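Local coordinates for protein GRMZM2G135359 pseudokinase (Zea mays, PDB 6EAS) that probably acts as a drought-responsive pseudokinase, its kinase-like domain binding a pyrimidine ligand in the cleft between its lobes, at residues M104-Y109 with M120-A125. Numbering follows the deposited sequence.
Sequences MNLLGY and MVFEYA. With J3A (6-(4-methylpiperazin-1-yl)-N-(5-methyl-1H-pyrazol-3-yl)-2-[(E)-2-phenylethenyl]pyrimidin-4-amine), chain B.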
# COMPACT_ATOMS: atom_id res chain seq x y z
N MET A 104 -3.18 -5.56 1.02
CA MET A 104 -3.25 -5.91 2.40
C MET A 104 -4.74 -6.16 2.73
O MET A 104 -5.50 -5.25 3.06
CB MET A 104 -2.67 -4.82 3.31
CG MET A 104 -2.78 -5.16 4.78
SD MET A 104 -1.69 -4.15 5.81
CE MET A 104 -0.16 -5.03 5.47
N ASN A 105 -5.12 -7.42 2.60
CA ASN A 105 -6.53 -7.81 2.55
C ASN A 105 -7.16 -7.71 3.94
O ASN A 105 -6.54 -8.06 4.93
CB ASN A 105 -6.65 -9.24 2.03
CG ASN A 105 -6.22 -9.33 0.59
OD1 ASN A 105 -6.81 -8.67 -0.25
ND2 ASN A 105 -5.20 -10.11 0.31
N LEU A 106 -8.41 -7.24 3.97
CA LEU A 106 -9.27 -7.29 5.16
C LEU A 106 -9.61 -8.75 5.47
O LEU A 106 -10.08 -9.47 4.59
CB LEU A 106 -10.53 -6.48 4.86
CG LEU A 106 -11.51 -6.31 6.01
CD1 LEU A 106 -11.02 -5.24 6.97
CD2 LEU A 106 -12.91 -5.97 5.48
N LEU A 107 -9.34 -9.21 6.70
CA LEU A 107 -9.58 -10.61 7.10
C LEU A 107 -10.85 -10.72 7.95
O LEU A 107 -11.33 -11.82 8.22
CB LEU A 107 -8.39 -11.12 7.91
CG LEU A 107 -7.06 -11.17 7.17
CD1 LEU A 107 -5.99 -11.76 8.07
CD2 LEU A 107 -7.20 -11.97 5.89
N GLY A 108 -11.34 -9.59 8.43
CA GLY A 108 -12.41 -9.57 9.41
C GLY A 108 -12.62 -8.17 9.93
O GLY A 108 -11.87 -7.26 9.59
N TYR A 109 -13.61 -8.03 10.81
CA TYR A 109 -13.98 -6.79 11.44
C TYR A 109 -14.68 -7.14 12.76
O TYR A 109 -15.12 -8.28 12.96
CB TYR A 109 -14.90 -5.98 10.52
CG TYR A 109 -16.17 -6.69 10.15
CD1 TYR A 109 -16.19 -7.65 9.15
CD2 TYR A 109 -17.36 -6.43 10.81
CE1 TYR A 109 -17.35 -8.32 8.81
CE2 TYR A 109 -18.54 -7.09 10.48
CZ TYR A 109 -18.53 -8.04 9.47
OH TYR A 109 -19.68 -8.70 9.13
N MET A 120 -11.05 -3.16 12.29
CA MET A 120 -10.85 -3.93 11.08
C MET A 120 -9.56 -4.75 11.25
O MET A 120 -8.58 -4.22 11.76
CB MET A 120 -10.70 -3.02 9.86
CG MET A 120 -11.85 -2.07 9.73
SD MET A 120 -11.76 -1.10 8.22
CE MET A 120 -12.97 0.16 8.63
N VAL A 121 -9.59 -6.00 10.78
CA VAL A 121 -8.51 -6.95 10.96
C VAL A 121 -7.86 -7.19 9.60
O VAL A 121 -8.53 -7.62 8.67
CB VAL A 121 -9.00 -8.27 11.58
CG1 VAL A 121 -7.88 -9.29 11.70
CG2 VAL A 121 -9.64 -8.04 12.93
N PHE A 122 -6.56 -6.91 9.52
CA PHE A 122 -5.82 -7.00 8.27
C PHE A 122 -4.73 -8.07 8.37
O PHE A 122 -4.37 -8.50 9.44
CB PHE A 122 -5.20 -5.66 7.93
CG PHE A 122 -6.19 -4.59 7.54
CD1 PHE A 122 -6.74 -4.56 6.27
CD2 PHE A 122 -6.54 -3.59 8.43
CE1 PHE A 122 -7.63 -3.56 5.90
CE2 PHE A 122 -7.44 -2.59 8.07
CZ PHE A 122 -7.99 -2.59 6.81
N GLU A 123 -4.28 -8.50 7.19
CA GLU A 123 -3.13 -9.36 7.03
C GLU A 123 -1.94 -8.70 7.72
O GLU A 123 -1.87 -7.47 7.81
CB GLU A 123 -2.85 -9.53 5.54
CG GLU A 123 -3.88 -10.38 4.83
CD GLU A 123 -3.58 -10.55 3.36
OE1 GLU A 123 -3.21 -9.56 2.72
OE2 GLU A 123 -3.72 -11.66 2.86
N TYR A 124 -1.04 -9.52 8.27
CA TYR A 124 0.15 -8.98 8.89
C TYR A 124 1.31 -9.14 7.92
O TYR A 124 1.57 -10.25 7.44
CB TYR A 124 0.49 -9.67 10.21
CG TYR A 124 1.77 -9.16 10.80
CD1 TYR A 124 1.85 -7.87 11.31
CD2 TYR A 124 2.93 -9.92 10.78
CE1 TYR A 124 3.03 -7.36 11.81
CE2 TYR A 124 4.12 -9.44 11.31
CZ TYR A 124 4.16 -8.15 11.83
OH TYR A 124 5.32 -7.64 12.32
N ALA A 125 1.99 -8.02 7.64
CA ALA A 125 3.19 -8.01 6.78
C ALA A 125 4.42 -7.94 7.66
O ALA A 125 4.73 -6.91 8.24
CB ALA A 125 3.13 -6.84 5.81
C4 J3A B . 1.85 2.11 10.62
C14 J3A B . 8.82 -5.66 12.49
C5 J3A B . 1.56 3.45 10.85
C6 J3A B . 2.24 4.15 11.81
C11 J3A B . 5.41 -4.43 10.36
C7 J3A B . 3.15 0.05 11.11
C8 J3A B . 4.35 -0.50 11.17
C9 J3A B . 4.70 -1.90 10.86
C10 J3A B . 6.31 -3.54 10.96
C12 J3A B . 4.13 -3.96 10.05
C13 J3A B . 8.13 -5.24 11.21
N1 J3A B . 5.93 -2.27 11.21
N2 J3A B . 3.79 -2.70 10.28
C3 J3A B . 2.83 1.46 11.36
N3 J3A B . 7.60 -3.88 11.29
C1 J3A B . 3.22 3.53 12.55
C2 J3A B . 3.52 2.20 12.33
N4 J3A B . 8.89 -4.56 13.45
C15 J3A B . 9.48 -3.39 12.80
C16 J3A B . 8.59 -2.88 11.68
C17 J3A B . 9.66 -4.93 14.64
N5 J3A B . 3.20 -4.82 9.46
C18 J3A B . 1.85 -4.63 9.23
N6 J3A B . 1.09 -5.62 8.78
N7 J3A B . -0.15 -5.08 8.65
C19 J3A B . -0.18 -3.79 8.99
C20 J3A B . 1.10 -3.45 9.36
C21 J3A B . -1.43 -2.99 8.93
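Leu106 and Phe122, Gly108 and Val121, and Tyr109 and Met120 pair across an antiparallel beta hairpin, strands 106-113 and 116-123, at one side of the N-lobe sheet. A classic beta bulge interrupts the register: Leu107 and Gly108 both face Val121, whose O takes a short bond from Leu107 N (2.7 Å) and a weak one from Gly108 N. Beyond the bulge, the extended Glu123 side chain runs alongside that of Asn105. Its OE1 accepts Asn105 N at 2.9 Å in a nearly straight bond (168°), though it arrives from above the carboxylate plane, while Asn105 O receives Glu123 N. The Asn105 amide is tilted 62° from the carboxylate, and ND2 adds weak bonds to both oxygens; its stronger partner is His100 O. Lys187 forms a salt bridge with OE1, so an alanine in place of Glu123 would probably cost Lys187 this salt bridge and leave Asn105 N without the OE1 acceptor. On the side facing helix 82-97, Leu106 CD1 sits over one face of the Phe122 ring, 4.3 Å from its centroid. Met104, with CG anti to its own N (chi1 178°), sends CE to Ala125 CB (3.8 Å) and lays it over a face of the ligand pyrazole, near N7. Ala125 N donates to J3A N6 at 2.8 Å, and Glu123 O and Ala125 O accept from N7 and N5: three bonds to the hinge, the mode typical of ligands held in the ATP pocket of the protein kinase fold.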